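Local coordinates for protein forkhead-associated 1 (PDB 6C4U) that is an engineered phosphothreonine-binding forkhead-associated domain from yeast, made to recognise a phosphopeptide of the human transcription factor c-Myc, at residues 82-87 with 98-103; 9-14 with 112-117; 33-38 with 65-70. All coordinates share one frame; numbering follows the deposited sequence.

Contact 1. Residues 82-87 with 98-103; sequences WLNGQK and QGDEIT
Asn84 holds residues 100-101 through both its backbone and its side chain. Its backbone N donates to Glu101 O over 2.8 Å, and its side-chain OD1 accepts from Glu101 N at 2.9 Å, that donor tilted 31° from the amide plane. CB points away from 98-103, but with CG anti to the carbonyl carbon (chi1 -57°) the amide swings back to it, and ND2 of Asn84 reaches Asp100 OD1 in a weak bond of 3.3 Å; amide and carboxylate stand almost perpendicular, 85° apart. An asparagine suits this place because one short side chain both accepts and donates. It also adopts the left-handed backbone conformation of a type I' turn, which asparagine tolerates better than most residues; Leu83 to Gln86 form just such a turn, the hairpin connection between strands 82-83 and 86-87. Strand 82-83 in turn runs antiparallel to 101-105 in the larger sheet of the FHA beta-sandwich. There Trp82 N gives a nearly straight bond to Thr103 O, 2.9 Å long, and Trp82 O takes Thr103 N at 2.8 Å. Beside that pair, Thr103 OG1 bonds weakly to Trp82 O and lies against Trp82 CB, while CB of Lys87 sits over one face of the indole, toward its rim. On the sheet face of Leu83 and Ile102, the branch CD1 of Leu83 reaches CG1 of Ile102 at 4.4 Å and also lies against Asp100 CB. Further out, Ser97 N holds Asp100 OD2, and Ser114 OG holds Glu101 OE2.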
ATOM      1  N   TRP F  82       0.118   0.274  10.456  1.00 85.36           N
ATOM      2  CA  TRP F  82      -0.822   1.238  11.032  1.00 79.33           C
ATOM      3  C   TRP F  82      -1.499   2.046   9.952  1.00 73.26           C
ATOM      4  O   TRP F  82      -0.842   2.513   9.029  1.00 77.29           O
ATOM      5  CB  TRP F  82      -0.076   2.187  11.959  1.00 90.92           C
ATOM      6  CG  TRP F  82       0.136   1.610  13.291  1.00 97.00           C
ATOM      7  CD1 TRP F  82      -0.565   1.894  14.410  1.00 98.07           C
ATOM      8  CD2 TRP F  82       1.104   0.624  13.654  1.00 94.48           C
ATOM      9  NE1 TRP F  82      -0.094   1.153  15.457  1.00103.65           N
ATOM     10  CE2 TRP F  82       0.933   0.365  15.021  1.00 93.24           C
ATOM     11  CE3 TRP F  82       2.099  -0.060  12.956  1.00102.02           C
ATOM     12  CZ2 TRP F  82       1.710  -0.552  15.710  1.00 99.39           C
ATOM     13  CZ3 TRP F  82       2.878  -0.977  13.643  1.00107.60           C
ATOM     14  CH2 TRP F  82       2.677  -1.214  15.013  1.00110.10           C
ATOM     15  N   LEU F  83      -2.807   2.219  10.076  1.00 69.13           N
ATOM     16  CA  LEU F  83      -3.581   3.011   9.130  1.00 77.77           C
ATOM     17  C   LEU F  83      -4.218   4.154   9.900  1.00 89.72           C
ATOM     18  O   LEU F  83      -5.085   3.919  10.753  1.00110.55           O
ATOM     19  CB  LEU F  83      -4.651   2.154   8.464  1.00 77.25           C
ATOM     20  CG  LEU F  83      -5.671   2.882   7.596  1.00 77.32           C
ATOM     21  CD1 LEU F  83      -4.997   3.776   6.578  1.00 82.44           C
ATOM     22  CD2 LEU F  83      -6.548   1.875   6.868  1.00 88.71           C
ATOM     23  N   ASN F  84      -3.783   5.382   9.599  1.00 94.07           N
ATOM     24  CA  ASN F  84      -4.175   6.577  10.354  1.00 87.72           C
ATOM     25  C   ASN F  84      -3.914   6.326  11.833  1.00 90.60           C
ATOM     26  O   ASN F  84      -4.791   6.494  12.677  1.00 88.13           O
ATOM     27  CB  ASN F  84      -5.646   6.956  10.100  1.00 81.64           C
ATOM     28  CG  ASN F  84      -5.936   7.183   8.624  1.00 81.74           C
ATOM     29  OD1 ASN F  84      -5.136   7.794   7.892  1.00 75.48           O
ATOM     30  ND2 ASN F  84      -7.080   6.682   8.169  1.00 73.37           N
ATOM     31  N   GLY F  85      -2.702   5.861  12.122  1.00 93.79           N
ATOM     32  CA  GLY F  85      -2.252   5.674  13.489  1.00104.56           C
ATOM     33  C   GLY F  85      -2.917   4.598  14.331  1.00116.51           C
ATOM     34  O   GLY F  85      -2.623   4.513  15.516  1.00140.92           O
ATOM     35  N   GLN F  86      -3.787   3.774  13.743  1.00121.80           N
ATOM     36  CA  GLN F  86      -4.361   2.599  14.418  1.00111.23           C
ATOM     37  C   GLN F  86      -3.844   1.345  13.729  1.00106.04           C
ATOM     38  O   GLN F  86      -3.972   1.226  12.517  1.00108.65           O
ATOM     39  CB  GLN F  86      -5.880   2.628  14.339  1.00106.31           C
ATOM     40  CG  GLN F  86      -6.512   3.782  15.090  1.00118.58           C
ATOM     41  CD  GLN F  86      -7.870   4.173  14.488  1.00133.34           C
ATOM     42  OE1 GLN F  86      -7.937   4.626  13.341  1.00145.31           O
ATOM     43  NE2 GLN F  86      -8.952   3.994  15.254  1.00130.99           N
ATOM     44  N   LYS F  87      -3.258   0.424  14.494  1.00102.99           N
ATOM     45  CA  LYS F  87      -2.726  -0.834  13.952  1.00109.23           C
ATOM     46  C   LYS F  87      -3.856  -1.670  13.363  1.00112.50           C
ATOM     47  O   LYS F  87      -4.800  -1.994  14.065  1.00105.56           O
ATOM     48  CB  LYS F  87      -2.031  -1.646  15.046  1.00107.84           C
ATOM     49  CG  LYS F  87      -1.149  -2.779  14.539  1.00108.41           C
ATOM     50  CD  LYS F  87      -0.767  -3.690  15.696  1.00114.09           C
ATOM     51  CE  LYS F  87       0.585  -4.381  15.529  1.00122.71           C
ATOM     52  NZ  LYS F  87       0.502  -5.759  14.965  1.00122.64           N
ATOM     53  N   GLN F  98      -9.419   8.523   0.847  1.00 87.29           N
ATOM     54  CA  GLN F  98      -8.575   9.625   0.411  1.00 81.37           C
ATOM     55  C   GLN F  98      -7.693  10.196   1.522  1.00 75.75           C
ATOM     56  O   GLN F  98      -8.146  10.357   2.655  1.00 68.40           O
ATOM     57  CB  GLN F  98      -9.432  10.713  -0.240  1.00 81.77           C
ATOM     58  CG  GLN F  98      -8.657  11.910  -0.709  1.00 86.83           C
ATOM     59  CD  GLN F  98      -7.641  11.581  -1.786  1.00 84.97           C
ATOM     60  OE1 GLN F  98      -7.844  11.822  -2.951  1.00 77.35           O
ATOM     61  NE2 GLN F  98      -6.563  10.858  -1.433  1.00 87.28           N
ATOM     62  N   GLY F  99      -6.425  10.452   1.199  1.00 71.52           N
ATOM     63  CA  GLY F  99      -5.511  11.037   2.159  1.00 75.50           C
ATOM     64  C   GLY F  99      -5.126  10.184   3.349  1.00 72.94           C
ATOM     65  O   GLY F  99      -4.591  10.719   4.312  1.00 79.87           O
ATOM     66  N   ASP F 100      -5.365   8.875   3.308  1.00 80.42           N
ATOM     67  CA  ASP F 100      -5.032   8.007   4.452  1.00 78.20           C
ATOM     68  C   ASP F 100      -3.533   7.893   4.635  1.00 74.42           C
ATOM     69  O   ASP F 100      -2.779   8.034   3.675  1.00 69.67           O
ATOM     70  CB  ASP F 100      -5.630   6.601   4.278  1.00 83.01           C
ATOM     71  CG  ASP F 100      -7.097   6.520   4.682  1.00 92.35           C
ATOM     72  OD1 ASP F 100      -7.688   7.557   5.053  1.00101.94           O
ATOM     73  OD2 ASP F 100      -7.660   5.416   4.614  1.00 90.86           O
ATOM     74  N   GLU F 101      -3.113   7.652   5.874  1.00 77.10           N
ATOM     75  CA  GLU F 101      -1.692   7.579   6.209  1.00 84.81           C
ATOM     76  C   GLU F 101      -1.315   6.177   6.696  1.00 76.60           C
ATOM     77  O   GLU F 101      -1.712   5.742   7.786  1.00 85.32           O
ATOM     78  CB  GLU F 101      -1.343   8.631   7.269  1.00 98.66           C
ATOM     79  CG  GLU F 101       0.141   8.805   7.561  1.00106.57           C
ATOM     80  CD  GLU F 101       0.413   9.848   8.665  1.00115.21           C
ATOM     81  OE1 GLU F 101      -0.507  10.231   9.453  1.00118.89           O
ATOM     82  OE2 GLU F 101       1.541  10.346   8.773  1.00113.02           O
ATOM     83  N   ILE F 102      -0.518   5.495   5.889  1.00 72.89           N
ATOM     84  CA  ILE F 102      -0.019   4.152   6.189  1.00 76.42           C
ATOM     85  C   ILE F 102       1.348   4.290   6.841  1.00 74.07           C
ATOM     86  O   ILE F 102       2.219   4.965   6.310  1.00 77.40           O
ATOM     87  CB  ILE F 102       0.054   3.305   4.893  1.00 76.73           C
ATOM     88  CG1 ILE F 102      -1.342   3.231   4.248  1.00 82.75           C
ATOM     89  CG2 ILE F 102       0.482   1.888   5.188  1.00 75.79           C
ATOM     90  CD1 ILE F 102      -1.405   2.487   2.938  1.00 75.93           C
ATOM     91  N   THR F 103       1.535   3.639   7.984  1.00 76.16           N
ATOM     92  CA  THR F 103       2.735   3.824   8.816  1.00 86.39           C
ATOM     93  C   THR F 103       3.305   2.483   9.227  1.00 85.67           C
ATOM     94  O   THR F 103       2.546   1.599   9.604  1.00 80.07           O
ATOM     95  CB  THR F 103       2.393   4.588  10.121  1.00 89.27           C
ATOM     96  OG1 THR F 103       1.058   5.144  10.057  1.00 95.91           O
ATOM     97  CG2 THR F 103       3.387   5.661  10.363  1.00 84.39           C
TER

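Contact 2. Residues 9-14 with 112-117; sequences ISTTGQ and ILSLVI
Val116 N donates to Ile9 O over 2.8 Å, the shortest hydrogen bond of the contact, and Leu115 CA adds a CA-H...O contact to the same oxygen. Ile9 N returns a bond to Val116 O at 3.1 Å, the donor in the carbonyl plane. Two residues on, past the pair Ser10 and Leu115, the strands begin to part, and Thr11 N reaches Ser114 O only weakly, at 3.3 Å. Thr11 nevertheless keeps its side chain on the neighbour: with OG1 between backbone N and carbonyl carbon (chi1 63°), the hydroxyl oxygen lies 3.4 Å from Ser114 CB, while CG2 meets Val116 CG2 at 3.8 Å, the two side chains crossing at about a right angle. The beta-branch of threonine suits the place, since its two arms pack on residues two apart along the strand. Ser114 OG turns to Glu101 OE2 on the adjoining strand. Where 9-10 ends, Ser10 OG accepts from Gly13 N at 3.2 Å, an ST motif that probably helps to curl the chain; Gly13, at phi 94°, suits the bend since a side chain there would press on the preceding carbonyl. The antiparallel pairing of an early strand with the late strand 112-119 is typical of the FHA beta-sandwich.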
ATOM      1  N   ILE F   9       2.983   9.122  -1.367  1.00 83.81           N
ATOM      2  CA  ILE F   9       3.879  10.216  -1.020  1.00 81.47           C
ATOM      3  C   ILE F   9       4.461   9.955   0.337  1.00 82.20           C
ATOM      4  O   ILE F   9       3.739   9.659   1.295  1.00 78.35           O
ATOM      5  CB  ILE F   9       3.007  11.501  -0.952  1.00 84.49           C
ATOM      6  CG1 ILE F   9       2.242  11.671  -2.254  1.00 79.66           C
ATOM      7  CG2 ILE F   9       3.823  12.713  -0.699  1.00 85.88           C
ATOM      8  CD1 ILE F   9       1.180  12.711  -2.157  1.00 81.50           C
ATOM      9  N   SER F  10       5.788  10.168   0.493  1.00 81.15           N
ATOM     10  CA  SER F  10       6.478  10.022   1.761  1.00 82.67           C
ATOM     11  C   SER F  10       6.506  11.367   2.487  1.00 87.09           C
ATOM     12  O   SER F  10       6.825  12.374   1.858  1.00 97.48           O
ATOM     13  CB  SER F  10       7.879   9.576   1.500  1.00 82.14           C
ATOM     14  OG  SER F  10       8.621   9.260   2.671  1.00 87.93           O
ATOM     15  N   THR F  11       6.198  11.348   3.775  1.00 84.65           N
ATOM     16  CA  THR F  11       6.110  12.531   4.595  1.00 88.69           C
ATOM     17  C   THR F  11       7.497  13.055   4.953  1.00 97.68           C
ATOM     18  O   THR F  11       7.798  14.226   4.714  1.00104.31           O
ATOM     19  CB  THR F  11       5.345  12.207   5.917  1.00 86.16           C
ATOM     20  OG1 THR F  11       6.077  11.217   6.688  1.00 82.25           O
ATOM     21  CG2 THR F  11       3.896  11.740   5.580  1.00 85.32           C
ATOM     22  N   THR F  12       8.354  12.170   5.484  1.00107.70           N
ATOM     23  CA  THR F  12       9.791  12.425   5.585  1.00109.20           C
ATOM     24  C   THR F  12      10.559  12.675   4.290  1.00104.84           C
ATOM     25  O   THR F  12      11.424  13.552   4.210  1.00115.61           O
ATOM     26  CB  THR F  12      10.491  11.335   6.414  1.00109.54           C
ATOM     27  OG1 THR F  12       9.988  10.029   6.121  1.00121.19           O
ATOM     28  CG2 THR F  12      10.255  11.603   7.911  1.00114.77           C
ATOM     29  N   GLY F  13      10.168  11.943   3.247  1.00110.26           N
ATOM     30  CA  GLY F  13      10.547  12.359   1.883  1.00104.43           C
ATOM     31  C   GLY F  13      11.818  11.681   1.398  1.00111.47           C
ATOM     32  O   GLY F  13      12.364  12.017   0.376  1.00108.13           O
ATOM     33  N   GLN F  14      12.178  10.638   2.115  1.00120.30           N
ATOM     34  CA  GLN F  14      13.264   9.726   1.839  1.00121.85           C
ATOM     35  C   GLN F  14      13.007   8.866   0.569  1.00110.99           C
ATOM     36  O   GLN F  14      13.891   8.184   0.075  1.00127.31           O
ATOM     37  CB  GLN F  14      13.360   8.710   3.005  1.00136.71           C
ATOM     38  CG  GLN F  14      13.260   9.226   4.451  1.00150.02           C
ATOM     39  CD  GLN F  14      12.514   8.257   5.385  1.00150.54           C
ATOM     40  OE1 GLN F  14      11.685   7.468   4.932  1.00147.89           O
ATOM     41  NE2 GLN F  14      12.797   8.335   6.680  1.00137.69           N
ATOM     42  N   ILE F 112       9.650   5.776  12.589  1.00114.17           N
ATOM     43  CA  ILE F 112       8.549   5.339  11.723  1.00102.07           C
ATOM     44  C   ILE F 112       8.869   5.669  10.270  1.00105.07           C
ATOM     45  O   ILE F 112       9.637   6.592   9.964  1.00129.36           O
ATOM     46  CB  ILE F 112       7.176   5.935  12.173  1.00 91.93           C
ATOM     47  CG1 ILE F 112       6.989   7.446  11.829  1.00 92.67           C
ATOM     48  CG2 ILE F 112       6.880   5.543  13.623  1.00 89.02           C
ATOM     49  CD1 ILE F 112       5.671   8.019  12.254  1.00 90.82           C
ATOM     50  N   LEU F 113       8.242   4.930   9.358  1.00100.71           N
ATOM     51  CA  LEU F 113       8.154   5.313   7.949  1.00 98.33           C
ATOM     52  C   LEU F 113       6.656   5.542   7.653  1.00 97.89           C
ATOM     53  O   LEU F 113       5.796   4.797   8.132  1.00 88.89           O
ATOM     54  CB  LEU F 113       8.755   4.218   7.106  1.00 96.56           C
ATOM     55  CG  LEU F 113       8.652   4.371   5.561  1.00102.55           C
ATOM     56  CD1 LEU F 113       8.966   5.751   4.984  1.00105.09           C
ATOM     57  CD2 LEU F 113       9.531   3.327   4.886  1.00116.82           C
ATOM     58  N   SER F 114       6.370   6.624   6.930  1.00 95.46           N
ATOM     59  CA  SER F 114       4.986   7.098   6.818  1.00 92.34           C
ATOM     60  C   SER F 114       4.680   7.474   5.384  1.00 88.47           C
ATOM     61  O   SER F 114       5.412   8.269   4.771  1.00 78.54           O
ATOM     62  CB  SER F 114       4.776   8.300   7.712  1.00 97.64           C
ATOM     63  OG  SER F 114       3.405   8.585   7.868  1.00 95.83           O
ATOM     64  N   LEU F 115       3.623   6.864   4.840  1.00 81.79           N
ATOM     65  CA  LEU F 115       3.229   7.035   3.444  1.00 81.61           C
ATOM     66  C   LEU F 115       1.799   7.553   3.408  1.00 77.43           C
ATOM     67  O   LEU F 115       0.996   7.210   4.274  1.00 76.31           O
ATOM     68  CB  LEU F 115       3.276   5.714   2.704  1.00 78.32           C
ATOM     69  CG  LEU F 115       4.513   4.847   2.850  1.00 81.17           C
ATOM     70  CD1 LEU F 115       4.331   3.617   1.924  1.00 84.71           C
ATOM     71  CD2 LEU F 115       5.813   5.606   2.629  1.00 93.68           C
ATOM     72  N   VAL F 116       1.479   8.358   2.402  1.00 65.24           N
ATOM     73  CA  VAL F 116       0.146   8.925   2.292  1.00 71.63           C
ATOM     74  C   VAL F 116      -0.443   8.607   0.932  1.00 73.00           C
ATOM     75  O   VAL F 116       0.224   8.790  -0.097  1.00 82.00           O
ATOM     76  CB  VAL F 116       0.170  10.447   2.537  1.00 81.53           C
ATOM     77  CG1 VAL F 116      -1.206  11.061   2.340  1.00 88.13           C
ATOM     78  CG2 VAL F 116       0.644  10.718   3.960  1.00 85.63           C
ATOM     79  N   ILE F 117      -1.696   8.141   0.941  1.00 73.23           N
ATOM     80  CA  ILE F 117      -2.352   7.700  -0.283  1.00 80.36           C
ATOM     81  C   ILE F 117      -3.166   8.844  -0.813  1.00 83.82           C
ATOM     82  O   ILE F 117      -3.943   9.463  -0.049  1.00 85.11           O
ATOM     83  CB  ILE F 117      -3.306   6.495  -0.035  1.00 82.17           C
ATOM     84  CG1 ILE F 117      -2.602   5.382   0.745  1.00 85.17           C
ATOM     85  CG2 ILE F 117      -3.848   5.937  -1.344  1.00 86.87           C
ATOM     86  CD1 ILE F 117      -1.304   4.926   0.131  1.00 90.35           C
TER

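Contact 3. Residues 33-38 with 65-70; sequences SIKKVW and LGEDGN
Lys35 lies along the end of the neighbouring strand, and its chain can be followed outward atom by atom. CB rests 3.5 Å from Leu65 O and also meets CG of Leu65. CG, anti to the carbonyl carbon (chi1 -55°), lies 3.6 Å from Gly66 O, and a second bend at chi2 turns the chain toward Glu67. From there it runs extended, bringing CE to 3.7 Å from Glu67 CG, so that methylenes of both residues pack together before their charges are reached. At the tip, Lys35 NZ makes a long salt bridge to Glu67 OE2, 4.0 Å; its stronger partner is Glu30 O, with a weak bond to Arg32 O besides. A lysine suits the place because its aliphatic stem can cover the strand end while the ammonium group turns back to carbonyls just before its own strand.

The backbones beneath form a classic beta bulge, in which Lys35 and Lys36 both face Leu65. Lys35 N donates to Leu65 O and Leu65 N to Lys36 O, each over 2.8 Å, the second bond nearly straight at 174°. Apolar Leu65 suits its buried position: its CB packs against Trp38 CZ3 at 3.9 Å, the side chains pointing the same way, while Lys36 CG lies over one indole face, toward its rim. Gly66, having no CB, lets Asp68 OD1 come close. A type I turn from Gly66 to Gly69 follows, closed by Gly66 N to Asn70 O and Gly69 N to Gly66 O; Gly69 takes a positive phi (90°), where a side chain would press on the preceding carbonyl. Asp68 OD1 accepts from Asn70 N, an Asx turn.

Strand 34-41 thus joins 61-66, and Trp38 bridges to the other sheet, meeting Phe6 of 4-10 edge-to-face and the ring of Phe20 of 18-21.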
ATOM      1  N   SER F  33     -12.883 -10.443  -8.345  1.00105.42           N
ATOM      2  CA  SER F  33     -13.267  -9.210  -7.639  1.00 93.92           C
ATOM      3  C   SER F  33     -12.067  -8.309  -7.267  1.00 86.03           C
ATOM      4  O   SER F  33     -12.243  -7.117  -7.048  1.00 89.45           O
ATOM      5  CB  SER F  33     -14.078  -9.545  -6.392  1.00 97.43           C
ATOM      6  OG  SER F  33     -14.597  -8.400  -5.755  1.00116.92           O
ATOM      7  N   ILE F  34     -10.881  -8.900  -7.179  1.00 81.15           N
ATOM      8  CA  ILE F  34      -9.641  -8.174  -6.938  1.00 76.37           C
ATOM      9  C   ILE F  34      -8.937  -7.991  -8.278  1.00 84.98           C
ATOM     10  O   ILE F  34      -8.349  -8.929  -8.828  1.00 89.68           O
ATOM     11  CB  ILE F  34      -8.747  -8.924  -5.931  1.00 75.44           C
ATOM     12  CG1 ILE F  34      -9.413  -8.995  -4.565  1.00 79.89           C
ATOM     13  CG2 ILE F  34      -7.358  -8.319  -5.823  1.00 67.40           C
ATOM     14  CD1 ILE F  34      -9.912  -7.686  -4.031  1.00 83.54           C
ATOM     15  N   LYS F  35      -8.986  -6.755  -8.777  1.00 85.80           N
ATOM     16  CA  LYS F  35      -8.560  -6.402 -10.131  1.00 83.68           C
ATOM     17  C   LYS F  35      -7.065  -6.239 -10.257  1.00 81.28           C
ATOM     18  O   LYS F  35      -6.516  -6.510 -11.314  1.00 79.51           O
ATOM     19  CB  LYS F  35      -9.241  -5.118 -10.592  1.00 92.31           C
ATOM     20  CG  LYS F  35     -10.772  -5.139 -10.522  1.00110.11           C
ATOM     21  CD  LYS F  35     -11.374  -6.240 -11.373  1.00131.54           C
ATOM     22  CE  LYS F  35     -12.888  -6.182 -11.406  1.00144.23           C
ATOM     23  NZ  LYS F  35     -13.466  -7.260 -12.276  1.00159.54           N
ATOM     24  N   LYS F  36      -6.398  -5.791  -9.201  1.00 94.97           N
ATOM     25  CA  LYS F  36      -4.943  -5.620  -9.235  1.00 93.08           C
ATOM     26  C   LYS F  36      -4.358  -5.558  -7.826  1.00 83.71           C
ATOM     27  O   LYS F  36      -5.045  -5.126  -6.881  1.00 81.98           O
ATOM     28  CB  LYS F  36      -4.584  -4.342 -10.022  1.00 92.08           C
ATOM     29  CG  LYS F  36      -3.093  -4.163 -10.230  1.00 95.44           C
ATOM     30  CD  LYS F  36      -2.726  -3.420 -11.510  1.00109.51           C
ATOM     31  CE  LYS F  36      -1.223  -3.569 -11.754  1.00113.56           C
ATOM     32  NZ  LYS F  36      -0.794  -3.147 -13.108  1.00121.23           N
ATOM     33  N   VAL F  37      -3.100  -5.986  -7.680  1.00 74.84           N
ATOM     34  CA  VAL F  37      -2.438  -5.973  -6.378  1.00 76.11           C
ATOM     35  C   VAL F  37      -1.036  -5.385  -6.436  1.00 79.78           C
ATOM     36  O   VAL F  37      -0.197  -5.796  -7.252  1.00 82.22           O
ATOM     37  CB  VAL F  37      -2.328  -7.379  -5.790  1.00 76.19           C
ATOM     38  CG1 VAL F  37      -1.662  -7.350  -4.406  1.00 78.47           C
ATOM     39  CG2 VAL F  37      -3.710  -8.013  -5.719  1.00 88.01           C
ATOM     40  N   TRP F  38      -0.766  -4.445  -5.534  1.00 82.12           N
ATOM     41  CA  TRP F  38       0.558  -3.868  -5.387  1.00 78.84           C
ATOM     42  C   TRP F  38       1.090  -4.245  -4.026  1.00 81.76           C
ATOM     43  O   TRP F  38       0.355  -4.193  -3.049  1.00 76.18           O
ATOM     44  CB  TRP F  38       0.470  -2.360  -5.479  1.00 71.32           C
ATOM     45  CG  TRP F  38       0.006  -1.874  -6.799  1.00 66.52           C
ATOM     46  CD1 TRP F  38       0.764  -1.680  -7.924  1.00 66.54           C
ATOM     47  CD2 TRP F  38      -1.327  -1.524  -7.144  1.00 57.70           C
ATOM     48  NE1 TRP F  38      -0.009  -1.200  -8.923  1.00 69.03           N
ATOM     49  CE2 TRP F  38      -1.306  -1.116  -8.486  1.00 59.51           C
ATOM     50  CE3 TRP F  38      -2.538  -1.560  -6.476  1.00 58.53           C
ATOM     51  CZ2 TRP F  38      -2.453  -0.679  -9.154  1.00 60.45           C
ATOM     52  CZ3 TRP F  38      -3.689  -1.136  -7.155  1.00 61.62           C
ATOM     53  CH2 TRP F  38      -3.622  -0.690  -8.489  1.00 61.07           C
ATOM     54  N   LEU F  65      -6.810  -3.355  -5.631  1.00 79.16           N
ATOM     55  CA  LEU F  65      -7.835  -2.640  -6.380  1.00 83.89           C
ATOM     56  C   LEU F  65      -9.072  -3.518  -6.479  1.00 84.36           C
ATOM     57  O   LEU F  65      -9.041  -4.539  -7.134  1.00 78.40           O
ATOM     58  CB  LEU F  65      -7.342  -2.255  -7.778  1.00 77.15           C
ATOM     59  CG  LEU F  65      -8.356  -1.548  -8.681  1.00 74.38           C
ATOM     60  CD1 LEU F  65      -8.986  -0.324  -8.053  1.00 71.06           C
ATOM     61  CD2 LEU F  65      -7.688  -1.093  -9.962  1.00 83.27           C
ATOM     62  N   GLY F  66     -10.148  -3.105  -5.821  1.00 91.49           N
ATOM     63  CA  GLY F  66     -11.449  -3.777  -5.861  1.00 97.55           C
ATOM     64  C   GLY F  66     -12.217  -3.582  -7.157  1.00104.12           C
ATOM     65  O   GLY F  66     -11.856  -2.756  -7.992  1.00116.81           O
ATOM     66  N   GLU F  67     -13.283  -4.369  -7.314  1.00115.36           N
ATOM     67  CA  GLU F  67     -14.214  -4.263  -8.441  1.00135.72           C
ATOM     68  C   GLU F  67     -14.891  -2.888  -8.480  1.00130.10           C
ATOM     69  O   GLU F  67     -15.041  -2.286  -9.536  1.00116.22           O
ATOM     70  CB  GLU F  67     -15.266  -5.378  -8.339  1.00142.27           C
ATOM     71  CG  GLU F  67     -16.090  -5.629  -9.607  1.00144.05           C
ATOM     72  CD  GLU F  67     -16.724  -6.996  -9.656  1.00149.25           C
ATOM     73  OE1 GLU F  67     -16.836  -7.653  -8.599  1.00168.67           O
ATOM     74  OE2 GLU F  67     -17.123  -7.393 -10.757  1.00150.55           O
ATOM     75  N   ASP F  68     -15.263  -2.401  -7.301  1.00119.33           N
ATOM     76  CA  ASP F  68     -15.879  -1.076  -7.137  1.00128.76           C
ATOM     77  C   ASP F  68     -15.003   0.133  -7.538  1.00120.03           C
ATOM     78  O   ASP F  68     -15.512   1.257  -7.609  1.00110.74           O
ATOM     79  CB  ASP F  68     -16.433  -0.886  -5.694  1.00142.29           C
ATOM     80  CG  ASP F  68     -15.378  -1.119  -4.587  1.00164.27           C
ATOM     81  OD1 ASP F  68     -14.203  -1.461  -4.892  1.00181.38           O
ATOM     82  OD2 ASP F  68     -15.729  -0.980  -3.388  1.00162.10           O
ATOM     83  N   GLY F  69     -13.709  -0.092  -7.798  1.00118.49           N
ATOM     84  CA  GLY F  69     -12.745   0.987  -8.043  1.00107.65           C
ATOM     85  C   GLY F  69     -12.053   1.490  -6.771  1.00122.17           C
ATOM     86  O   GLY F  69     -11.240   2.400  -6.847  1.00131.65           O
ATOM     87  N   ASN F  70     -12.354   0.900  -5.608  1.00129.78           N
ATOM     88  CA  ASN F  70     -11.760   1.307  -4.326  1.00123.13           C
ATOM     89  C   ASN F  70     -10.564   0.448  -3.971  1.00105.10           C
ATOM     90  O   ASN F  70     -10.315  -0.597  -4.546  1.00 93.85           O
ATOM     91  CB  ASN F  70     -12.780   1.203  -3.183  1.00131.26           C
ATOM     92  CG  ASN F  70     -13.892   2.228  -3.284  1.00132.99           C
ATOM     93  OD1 ASN F  70     -13.754   3.279  -3.915  1.00127.12           O
ATOM     94  ND2 ASN F  70     -14.999   1.926  -2.628  1.00146.58           N
TER

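Contacts 1 and 2 share one sheet: strands 101-105 and 112-119 are neighbours in it, and contact 1 is nested along the chain inside the long loop closed by contact 2. Their centres are 11 Å apart, and backbone atoms join them directly, Ile102 O lying 2.8 Å from Leu115 N and Asp100 O 2.9 Å from Ile117 N. Contact 3 belongs to the other sheet and touches neither. Its centre is about 19 Å from that of contact 1 and about 23 Å from that of contact 2, which lies across the centre of the chain. Together the three contacts sample both sheets of the sandwich that presents the phosphothreonine-binding loops in FHA domains.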